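Local coordinates for binding domain (Hc) of Paraclostridial Mosquitocidal Protein 1 (Paraclostridium bifermentans, PDB 6HOX) that probably recognises host nerve cells as the receptor-binding part of a clostridial neurotoxin that targets Anopheles mosquitoes, at residues I248-Y259 against Y328-D336; E285-M293 against S407-S415. All coordinates share one frame; numbering follows the deposited sequence.

Contact 1 of 2, residues I248-Y259 against Y328-D336; sequences ILRDFWGEPLEY and YVRKNDVAD
Val329 CG2 sits over the centre of the Tyr259 ring, 3.7 Å from the centroid and 4° off the ring normal. This is a CH-pi contact. The other branch of Val329, CG1, meets Leu249 CD1 at 3.9 Å, and Leu257 CD2 packs on Val329 CB. With CG1 anti to the backbone N (chi1 -174°), CG1 is turned to Leu249 and CG2 to the Tyr259 ring. Both backbone polar groups of Val329 bond to the loop: Leu249 N donates to Val329 O at 2.9 Å, and Val329 N to Leu257 O at 2.9 Å. At the far end of the ring, Tyr259 OH donates to Asp333 OD2 at 2.6 Å. Arg330 N reaches the same oxygen from the opposite face of the carboxylate, at 2.9 Å. That second bond lies within the type II turn from Arg330 to Asp333. Tyr259 OH is also hydrogen-bonded to Asn321. Further out, Pro256 CB packs on Tyr328 CD1 at 3.5 Å, and Leu257 and Tyr259 reach Ile319 of strand 316-320. The contact thus joins a loop and a turn of the trefoil-type C-terminal receptor-binding region. Two donors on one oxygen, from loop and turn, would favour a charged Asp333.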
loop_
_atom_site.group_PDB
_atom_site.type_symbol
_atom_site.label_atom_id
_atom_site.label_comp_id
_atom_site.label_asym_id
_atom_site.label_seq_id
_atom_site.Cartn_x
_atom_site.Cartn_y
_atom_site.Cartn_z
ATOM N N ILE A 248 -12.436 5.267 -6.894
ATOM C CA ILE A 248 -12.555 4.310 -5.806
ATOM C C ILE A 248 -11.642 4.774 -4.666
ATOM O O ILE A 248 -10.549 5.288 -4.906
ATOM C CB ILE A 248 -12.234 2.873 -6.254
ATOM C CG1 ILE A 248 -10.759 2.727 -6.631
ATOM C CG2 ILE A 248 -13.182 2.417 -7.359
ATOM C CD1 ILE A 248 -10.371 1.359 -7.121
ATOM N N LEU A 249 -12.118 4.619 -3.433
ATOM C CA LEU A 249 -11.287 4.825 -2.263
ATOM C C LEU A 249 -10.458 3.556 -2.031
ATOM O O LEU A 249 -10.638 2.537 -2.687
ATOM C CB LEU A 249 -12.183 5.165 -1.062
ATOM C CG LEU A 249 -12.882 6.522 -1.146
ATOM C CD1 LEU A 249 -13.809 6.724 0.044
ATOM C CD2 LEU A 249 -11.864 7.642 -1.226
ATOM N N ARG A 250 -9.557 3.627 -1.067
ATOM C CA ARG A 250 -8.587 2.596 -0.807
ATOM C C ARG A 250 -8.605 2.203 0.666
ATOM O O ARG A 250 -8.919 3.012 1.549
ATOM C CB ARG A 250 -7.188 3.111 -1.170
ATOM C CG ARG A 250 -7.036 3.468 -2.637
ATOM C CD ARG A 250 -6.661 2.256 -3.442
ATOM N NE ARG A 250 -6.666 2.565 -4.860
ATOM C CZ ARG A 250 -6.623 1.649 -5.804
ATOM N NH1 ARG A 250 -6.326 0.403 -5.485
ATOM N NH2 ARG A 250 -6.886 1.978 -7.055
ATOM N N ASP A 251 -8.247 0.945 0.913
ATOM C CA ASP A 251 -7.945 0.492 2.245
ATOM C C ASP A 251 -6.470 0.768 2.564
ATOM O O ASP A 251 -5.710 1.259 1.739
ATOM C CB ASP A 251 -8.353 -0.970 2.460
ATOM C CG ASP A 251 -7.533 -2.018 1.730
ATOM O OD1 ASP A 251 -6.381 -1.718 1.336
ATOM O OD2 ASP A 251 -8.058 -3.144 1.577
ATOM N N PHE A 252 -6.113 0.479 3.815
ATOM C CA PHE A 252 -4.829 0.735 4.414
ATOM C C PHE A 252 -3.687 0.107 3.594
ATOM O O PHE A 252 -2.565 0.667 3.565
ATOM C CB PHE A 252 -4.855 0.167 5.834
ATOM C CG PHE A 252 -3.584 0.383 6.610
ATOM C CD1 PHE A 252 -3.371 1.579 7.288
ATOM C CD2 PHE A 252 -2.601 -0.585 6.631
ATOM C CE1 PHE A 252 -2.202 1.786 7.996
ATOM C CE2 PHE A 252 -1.428 -0.375 7.336
ATOM C CZ PHE A 252 -1.238 0.798 8.029
ATOM N N TRP A 253 -3.965 -1.050 2.969
ATOM C CA TRP A 253 -2.990 -1.804 2.213
ATOM C C TRP A 253 -2.808 -1.242 0.797
ATOM O O TRP A 253 -1.834 -1.627 0.124
ATOM C CB TRP A 253 -3.383 -3.279 2.130
ATOM C CG TRP A 253 -3.698 -3.958 3.427
ATOM C CD1 TRP A 253 -4.855 -4.623 3.717
ATOM C CD2 TRP A 253 -2.851 -4.090 4.586
ATOM N NE1 TRP A 253 -4.787 -5.169 4.967
ATOM C CE2 TRP A 253 -3.570 -4.867 5.527
ATOM C CE3 TRP A 253 -1.556 -3.668 4.909
ATOM C CZ2 TRP A 253 -3.056 -5.183 6.787
ATOM C CZ3 TRP A 253 -1.050 -3.973 6.162
ATOM C CH2 TRP A 253 -1.790 -4.726 7.081
ATOM N N GLY A 254 -3.761 -0.419 0.322
ATOM C CA GLY A 254 -3.744 0.133 -1.040
ATOM C C GLY A 254 -4.658 -0.596 -2.025
ATOM O O GLY A 254 -4.579 -0.337 -3.247
ATOM N N GLU A 255 -5.528 -1.472 -1.498
ATOM C CA GLU A 255 -6.526 -2.214 -2.272
ATOM C C GLU A 255 -7.861 -1.477 -2.231
ATOM O O GLU A 255 -8.071 -0.598 -1.405
ATOM C CB GLU A 255 -6.601 -3.653 -1.767
ATOM C CG GLU A 255 -5.229 -4.309 -1.799
ATOM C CD GLU A 255 -5.239 -5.823 -1.859
ATOM O OE1 GLU A 255 -6.200 -6.432 -1.359
ATOM O OE2 GLU A 255 -4.271 -6.383 -2.391
ATOM N N PRO A 256 -8.762 -1.717 -3.205
ATOM C CA PRO A 256 -10.024 -0.979 -3.257
ATOM C C PRO A 256 -10.827 -1.133 -1.955
ATOM O O PRO A 256 -10.908 -2.223 -1.401
ATOM C CB PRO A 256 -10.738 -1.590 -4.463
ATOM C CG PRO A 256 -9.605 -2.105 -5.330
ATOM C CD PRO A 256 -8.593 -2.640 -4.340
ATOM N N LEU A 257 -11.374 -0.014 -1.460
ATOM C CA LEU A 257 -12.187 -0.002 -0.259
ATOM C C LEU A 257 -13.540 -0.639 -0.612
ATOM O O LEU A 257 -14.078 -0.375 -1.675
ATOM C CB LEU A 257 -12.335 1.444 0.219
ATOM C CG LEU A 257 -13.016 1.635 1.578
ATOM C CD1 LEU A 257 -12.169 1.050 2.702
ATOM C CD2 LEU A 257 -13.287 3.109 1.840
ATOM N N GLU A 258 -14.083 -1.488 0.257
ATOM C CA GLU A 258 -15.325 -2.214 -0.092
ATOM C C GLU A 258 -16.443 -1.966 0.918
ATOM O O GLU A 258 -16.188 -1.728 2.089
ATOM C CB GLU A 258 -15.105 -3.724 -0.144
ATOM C CG GLU A 258 -14.063 -4.161 -1.162
ATOM C CD GLU A 258 -13.861 -5.668 -1.196
ATOM O OE1 GLU A 258 -14.810 -6.410 -0.809
ATOM O OE2 GLU A 258 -12.764 -6.100 -1.614
ATOM N N TYR A 259 -17.676 -2.134 0.430
ATOM C CA TYR A 259 -18.868 -2.177 1.240
ATOM C C TYR A 259 -19.046 -3.579 1.820
ATOM O O TYR A 259 -18.625 -4.563 1.229
ATOM C CB TYR A 259 -20.110 -1.825 0.418
ATOM C CG TYR A 259 -20.202 -0.383 0.005
ATOM C CD1 TYR A 259 -20.386 0.597 0.961
ATOM C CD2 TYR A 259 -20.123 0.006 -1.329
ATOM C CE1 TYR A 259 -20.479 1.933 0.618
ATOM C CE2 TYR A 259 -20.202 1.346 -1.687
ATOM C CZ TYR A 259 -20.386 2.310 -0.707
ATOM O OH TYR A 259 -20.527 3.632 -1.012
ATOM N N TYR A 328 -17.606 -1.630 -4.394
ATOM C CA TYR A 328 -16.528 -0.674 -4.160
ATOM C C TYR A 328 -17.076 0.638 -3.626
ATOM O O TYR A 328 -18.101 1.086 -4.091
ATOM C CB TYR A 328 -15.747 -0.408 -5.439
ATOM C CG TYR A 328 -15.094 -1.650 -5.970
ATOM C CD1 TYR A 328 -14.073 -2.259 -5.270
ATOM C CD2 TYR A 328 -15.528 -2.240 -7.139
ATOM C CE1 TYR A 328 -13.454 -3.396 -5.751
ATOM C CE2 TYR A 328 -14.933 -3.385 -7.628
ATOM C CZ TYR A 328 -13.889 -3.962 -6.933
ATOM O OH TYR A 328 -13.285 -5.098 -7.393
ATOM N N VAL A 329 -16.330 1.234 -2.686
ATOM C CA VAL A 329 -16.630 2.540 -2.148
ATOM C C VAL A 329 -15.927 3.564 -3.022
ATOM O O VAL A 329 -14.744 3.445 -3.273
ATOM C CB VAL A 329 -16.196 2.686 -0.680
ATOM C CG1 VAL A 329 -16.660 4.016 -0.096
ATOM C CG2 VAL A 329 -16.686 1.524 0.154
ATOM N N ARG A 330 -16.690 4.556 -3.485
ATOM C CA ARG A 330 -16.158 5.636 -4.278
ATOM C C ARG A 330 -16.271 6.957 -3.522
ATOM O O ARG A 330 -17.165 7.170 -2.690
ATOM C CB ARG A 330 -16.869 5.701 -5.631
ATOM C CG ARG A 330 -16.561 4.503 -6.523
ATOM C CD ARG A 330 -17.363 4.520 -7.802
ATOM N NE ARG A 330 -17.069 3.360 -8.643
ATOM C CZ ARG A 330 -17.511 2.124 -8.442
ATOM N NH1 ARG A 330 -18.378 1.852 -7.479
ATOM N NH2 ARG A 330 -17.050 1.144 -9.199
ATOM N N LYS A 331 -15.312 7.824 -3.836
ATOM C CA LYS A 331 -15.220 9.190 -3.398
ATOM C C LYS A 331 -16.588 9.869 -3.531
ATOM O O LYS A 331 -17.165 9.839 -4.593
ATOM C CB LYS A 331 -14.176 9.864 -4.298
ATOM C CG LYS A 331 -13.842 11.295 -3.957
ATOM C CD LYS A 331 -13.130 12.035 -5.070
ATOM C CE LYS A 331 -11.861 11.375 -5.541
ATOM N NZ LYS A 331 -11.107 12.281 -6.439
ATOM N N ASN A 332 -17.086 10.418 -2.415
ATOM C CA ASN A 332 -18.329 11.171 -2.267
ATOM C C ASN A 332 -19.563 10.284 -2.075
ATOM O O ASN A 332 -20.679 10.805 -2.051
ATOM C CB ASN A 332 -18.587 12.164 -3.399
ATOM C CG ASN A 332 -17.489 13.193 -3.544
ATOM O OD1 ASN A 332 -17.203 13.623 -4.658
ATOM N ND2 ASN A 332 -16.871 13.585 -2.437
ATOM N N ASP A 333 -19.382 8.984 -1.852
ATOM C CA ASP A 333 -20.518 8.102 -1.554
ATOM C C ASP A 333 -21.055 8.427 -0.161
ATOM O O ASP A 333 -20.276 8.682 0.746
ATOM C CB ASP A 333 -20.131 6.624 -1.578
ATOM C CG ASP A 333 -19.987 6.033 -2.972
ATOM O OD1 ASP A 333 -20.299 6.748 -3.955
ATOM O OD2 ASP A 333 -19.578 4.847 -3.054
ATOM N N VAL A 334 -22.388 8.396 -0.020
ATOM C CA VAL A 334 -23.035 8.521 1.255
ATOM C C VAL A 334 -23.190 7.113 1.824
ATOM O O VAL A 334 -23.672 6.203 1.154
ATOM C CB VAL A 334 -24.385 9.261 1.165
ATOM C CG1 VAL A 334 -25.170 9.155 2.469
ATOM C CG2 VAL A 334 -24.170 10.724 0.809
ATOM N N ALA A 335 -22.722 6.930 3.052
ATOM C CA ALA A 335 -22.635 5.596 3.612
ATOM C C ALA A 335 -22.622 5.689 5.141
ATOM O O ALA A 335 -22.298 6.725 5.717
ATOM C CB ALA A 335 -21.404 4.901 3.065
ATOM N N ASP A 336 -23.021 4.602 5.791
ATOM C CA ASP A 336 -22.975 4.529 7.221
ATOM C C ASP A 336 -21.833 3.616 7.626
ATOM O O ASP A 336 -21.462 2.711 6.890
ATOM C CB ASP A 336 -24.318 4.080 7.787
ATOM C CG ASP A 336 -25.344 5.190 7.653
ATOM O OD1 ASP A 336 -25.036 6.360 8.054
ATOM O OD2 ASP A 336 -26.411 4.901 7.119
#

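Contact 2 of 2, residues E285-M293 against S407-S415; sequences EYYPYISRM and SSGWYLYSS
Ile290 N donates to Trp410 O at 2.7 Å, and Trp410 N returns a bond to Ile290 O at 2.8 Å. Together they make Ile290 and Trp410 an antiparallel hydrogen-bonded pair. The non-hydrogen-bonded pairs Tyr289 with Tyr411 and Ser291 with Gly409 flank it. The strand axes approach to 4.4 Å, with their directions 138° apart.

The side chains split between two faces. On the face of Ile290 and Trp410, the indole reaches along the partner strand toward Ser291 and Arg292. Trp410 CG lies anti to the carbonyl carbon (chi1 -57°), which turns the six-membered ring toward Ile290 O. Trp410 CZ3 is 3.5 Å from Ser291 O, which lies at the ring edge near its plane. Ser407 OG lies above one face of the indole, toward its rim, and donates to Gly409 O. Ile290 CG1 meets Leu412 CD1 at 4.2 Å, the two side chains crossing at about a right angle. Ile398 and Leu396 of strand 394-398 touch this group.

The face of Tyr289 and Tyr411 is aromatic. Tyr289 CB lies over a face of the Tyr411 ring, while Tyr287 CB is at its edge, 3.7 Å from Tyr411 CE1. The Tyr287 and Tyr411 rings are steeply inclined, with planes at 86°. The Tyr411 hydroxyl bonds Lys280. Gly409 has no side chain where Tyr289 CD2 and Ile290 O come close.

Strand 285-291 also pairs with 275-280, and 409-415 with 394-398, so the contact joins two hairpin-like pairs of the trefoil-type region. Two backbone bonds, both in the Ile290-Trp410 pair, link the strands, and much of the remaining contact is apolar. Ser291 O is buried against the indole with no polar partner in the model, a probable small energetic cost.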
loop_
_atom_site.group_PDB
_atom_site.type_symbol
_atom_site.label_atom_id
_atom_site.label_comp_id
_atom_site.label_asym_id
_atom_site.label_seq_id
_atom_site.Cartn_x
_atom_site.Cartn_y
_atom_site.Cartn_z
ATOM N N GLU A 285 -26.220 6.955 26.003
ATOM C CA GLU A 285 -25.429 6.825 24.768
ATOM C C GLU A 285 -24.167 5.965 24.941
ATOM O O GLU A 285 -23.477 6.015 25.953
ATOM C CB GLU A 285 -25.013 8.208 24.264
ATOM C CG GLU A 285 -26.181 9.128 23.950
ATOM C CD GLU A 285 -27.056 8.733 22.769
ATOM O OE1 GLU A 285 -26.680 7.808 22.005
ATOM O OE2 GLU A 285 -28.117 9.361 22.611
ATOM N N TYR A 286 -23.868 5.206 23.879
ATOM C CA TYR A 286 -22.554 4.631 23.622
ATOM C C TYR A 286 -21.710 5.613 22.794
ATOM O O TYR A 286 -22.158 6.111 21.755
ATOM C CB TYR A 286 -22.681 3.311 22.862
ATOM C CG TYR A 286 -23.569 2.282 23.507
ATOM C CD1 TYR A 286 -24.926 2.253 23.243
ATOM C CD2 TYR A 286 -23.047 1.310 24.343
ATOM C CE1 TYR A 286 -25.752 1.307 23.820
ATOM C CE2 TYR A 286 -23.857 0.343 24.916
ATOM C CZ TYR A 286 -25.217 0.344 24.657
ATOM O OH TYR A 286 -26.038 -0.598 25.212
ATOM N N TYR A 287 -20.488 5.869 23.262
ATOM C CA TYR A 287 -19.533 6.756 22.617
ATOM C C TYR A 287 -18.373 5.929 22.062
ATOM O O TYR A 287 -17.725 5.195 22.803
ATOM C CB TYR A 287 -19.001 7.808 23.596
ATOM C CG TYR A 287 -19.968 8.915 23.935
ATOM C CD1 TYR A 287 -21.018 8.720 24.820
ATOM C CD2 TYR A 287 -19.851 10.161 23.346
ATOM C CE1 TYR A 287 -21.908 9.741 25.128
ATOM C CE2 TYR A 287 -20.734 11.191 23.640
ATOM C CZ TYR A 287 -21.771 10.986 24.536
ATOM O OH TYR A 287 -22.640 12.013 24.801
ATOM N N PRO A 288 -18.042 6.032 20.752
ATOM C CA PRO A 288 -16.802 5.437 20.251
ATOM C C PRO A 288 -15.636 6.363 20.624
ATOM O O PRO A 288 -15.803 7.576 20.677
ATOM C CB PRO A 288 -17.065 5.340 18.744
ATOM C CG PRO A 288 -17.936 6.551 18.463
ATOM C CD PRO A 288 -18.815 6.699 19.695
ATOM N N TYR A 289 -14.457 5.782 20.857
ATOM C CA TYR A 289 -13.251 6.566 21.106
ATOM C C TYR A 289 -12.026 5.786 20.599
ATOM O O TYR A 289 -12.083 4.569 20.430
ATOM C CB TYR A 289 -13.157 6.926 22.596
ATOM C CG TYR A 289 -12.902 5.759 23.520
ATOM C CD1 TYR A 289 -13.934 4.932 23.927
ATOM C CD2 TYR A 289 -11.626 5.471 23.973
ATOM C CE1 TYR A 289 -13.711 3.848 24.760
ATOM C CE2 TYR A 289 -11.384 4.391 24.811
ATOM C CZ TYR A 289 -12.430 3.577 25.204
ATOM O OH TYR A 289 -12.193 2.511 26.032
ATOM N N ILE A 290 -10.928 6.503 20.319
ATOM C CA ILE A 290 -9.648 5.853 20.033
ATOM C C ILE A 290 -8.892 5.735 21.359
ATOM O O ILE A 290 -8.684 6.718 22.057
ATOM C CB ILE A 290 -8.823 6.603 18.967
ATOM C CG1 ILE A 290 -9.611 6.841 17.679
ATOM C CG2 ILE A 290 -7.535 5.849 18.659
ATOM C CD1 ILE A 290 -9.799 5.588 16.855
ATOM N N SER A 291 -8.510 4.505 21.698
ATOM C CA SER A 291 -7.771 4.230 22.900
ATOM C C SER A 291 -6.292 4.549 22.678
ATOM O O SER A 291 -5.879 4.828 21.556
ATOM C CB SER A 291 -7.976 2.809 23.317
ATOM O OG SER A 291 -7.591 2.621 24.664
ATOM N N ARG A 292 -5.500 4.473 23.750
ATOM C CA ARG A 292 -4.070 4.767 23.672
ATOM C C ARG A 292 -3.393 3.781 22.707
ATOM O O ARG A 292 -3.838 2.646 22.526
ATOM C CB ARG A 292 -3.431 4.770 25.069
ATOM C CG ARG A 292 -3.584 3.474 25.855
ATOM C CD ARG A 292 -2.781 3.478 27.152
ATOM N NE ARG A 292 -3.441 4.153 28.277
ATOM C CZ ARG A 292 -2.989 5.253 28.887
ATOM N NH1 ARG A 292 -1.905 5.864 28.440
ATOM N NH2 ARG A 292 -3.620 5.736 29.944
ATOM N N MET A 293 -2.306 4.253 22.091
ATOM C CA MET A 293 -1.488 3.514 21.134
ATOM C C MET A 293 -1.006 2.204 21.777
ATOM O O MET A 293 -0.433 2.216 22.855
ATOM C CB MET A 293 -0.286 4.380 20.740
ATOM C CG MET A 293 0.692 3.719 19.770
ATOM S SD MET A 293 0.490 4.283 18.067
ATOM C CE MET A 293 1.004 5.994 18.215
ATOM N N SER A 407 -2.925 11.285 26.960
ATOM C CA SER A 407 -4.328 11.075 27.292
ATOM C C SER A 407 -4.667 9.579 27.246
ATOM O O SER A 407 -3.936 8.771 26.665
ATOM C CB SER A 407 -5.223 11.872 26.374
ATOM O OG SER A 407 -6.590 11.584 26.623
ATOM N N SER A 408 -5.799 9.240 27.869
ATOM C CA SER A 408 -6.307 7.871 27.995
ATOM C C SER A 408 -6.826 7.354 26.643
ATOM O O SER A 408 -6.606 6.199 26.259
ATOM C CB SER A 408 -7.397 7.841 29.040
ATOM O OG SER A 408 -8.270 6.743 28.832
ATOM N N GLY A 409 -7.563 8.232 25.963
ATOM C CA GLY A 409 -8.225 7.983 24.703
ATOM C C GLY A 409 -8.825 9.279 24.187
ATOM O O GLY A 409 -8.746 10.305 24.841
ATOM N N TRP A 410 -9.402 9.232 22.994
ATOM C CA TRP A 410 -9.853 10.426 22.302
ATOM C C TRP A 410 -11.203 10.118 21.667
ATOM O O TRP A 410 -11.326 9.132 20.933
ATOM C CB TRP A 410 -8.821 10.886 21.267
ATOM C CG TRP A 410 -7.475 11.148 21.862
ATOM C CD1 TRP A 410 -7.031 12.315 22.409
ATOM C CD2 TRP A 410 -6.409 10.194 22.032
ATOM N NE1 TRP A 410 -5.759 12.161 22.890
ATOM C CE2 TRP A 410 -5.346 10.875 22.665
ATOM C CE3 TRP A 410 -6.244 8.843 21.702
ATOM C CZ2 TRP A 410 -4.135 10.249 22.969
ATOM C CZ3 TRP A 410 -5.048 8.225 22.001
ATOM C CH2 TRP A 410 -4.010 8.920 22.631
ATOM N N TYR A 411 -12.207 10.934 22.010
ATOM C CA TYR A 411 -13.568 10.771 21.482
ATOM C C TYR A 411 -13.594 11.235 20.028
ATOM O O TYR A 411 -12.772 12.066 19.622
ATOM C CB TYR A 411 -14.583 11.514 22.356
ATOM C CG TYR A 411 -14.793 10.832 23.684
ATOM C CD1 TYR A 411 -15.655 9.751 23.792
ATOM C CD2 TYR A 411 -14.085 11.218 24.814
ATOM C CE1 TYR A 411 -15.843 9.099 24.997
ATOM C CE2 TYR A 411 -14.256 10.568 26.026
ATOM C CZ TYR A 411 -15.139 9.504 26.118
ATOM O OH TYR A 411 -15.315 8.836 27.297
ATOM N N LEU A 412 -14.517 10.665 19.259
ATOM C CA LEU A 412 -14.723 11.093 17.873
ATOM C C LEU A 412 -15.682 12.293 17.889
ATOM O O LEU A 412 -16.608 12.328 18.712
ATOM C CB LEU A 412 -15.294 9.934 17.051
ATOM C CG LEU A 412 -14.302 8.901 16.521
ATOM C CD1 LEU A 412 -13.536 8.244 17.648
ATOM C CD2 LEU A 412 -15.033 7.845 15.704
ATOM N N TYR A 413 -15.447 13.274 17.006
ATOM C CA TYR A 413 -16.333 14.436 16.909
ATOM C C TYR A 413 -16.363 14.996 15.480
ATOM O O TYR A 413 -15.458 14.750 14.649
ATOM C CB TYR A 413 -15.953 15.486 17.963
ATOM C CG TYR A 413 -14.847 16.429 17.577
ATOM C CD1 TYR A 413 -13.527 15.994 17.520
ATOM C CD2 TYR A 413 -15.109 17.757 17.270
ATOM C CE1 TYR A 413 -12.501 16.842 17.132
ATOM C CE2 TYR A 413 -14.092 18.621 16.891
ATOM C CZ TYR A 413 -12.786 18.162 16.830
ATOM O OH TYR A 413 -11.766 19.003 16.490
ATOM N N SER A 414 -17.438 15.742 15.194
ATOM C CA SER A 414 -17.606 16.466 13.940
ATOM C C SER A 414 -17.007 17.875 14.048
ATOM O O SER A 414 -17.598 18.728 14.690
ATOM C CB SER A 414 -19.045 16.529 13.561
ATOM O OG SER A 414 -19.198 17.313 12.396
ATOM N N SER A 415 -15.858 18.109 13.395
ATOM C CA SER A 415 -15.145 19.404 13.462
ATOM C C SER A 415 -15.602 20.326 12.328
ATOM O O SER A 415 -15.251 20.117 11.167
ATOM C CB SER A 415 -13.635 19.258 13.419
ATOM O OG SER A 415 -13.006 20.548 13.336
#

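Overall arrangement
Both contacts lie in the C-terminal receptor-binding region, of the trefoil clan. Their centres are about 23 Å apart, and their nearest atoms about 11 Å, so they do not touch. Their segments alternate along the chain: 248-259, 285-293, 328-336, 407-415. Contact 1 is the nearer to the centre of the chain, about 14 Å between centres, and its loop 248-259 also bonds Arg58 and Trp166 in the N-terminal part. Contact 2 is about 26 Å out. An acetate ion, probably from the crystallisation liquor, lies beside contact 2, about 3 Å from the Tyr287 side chain, and does not by itself establish a receptor site.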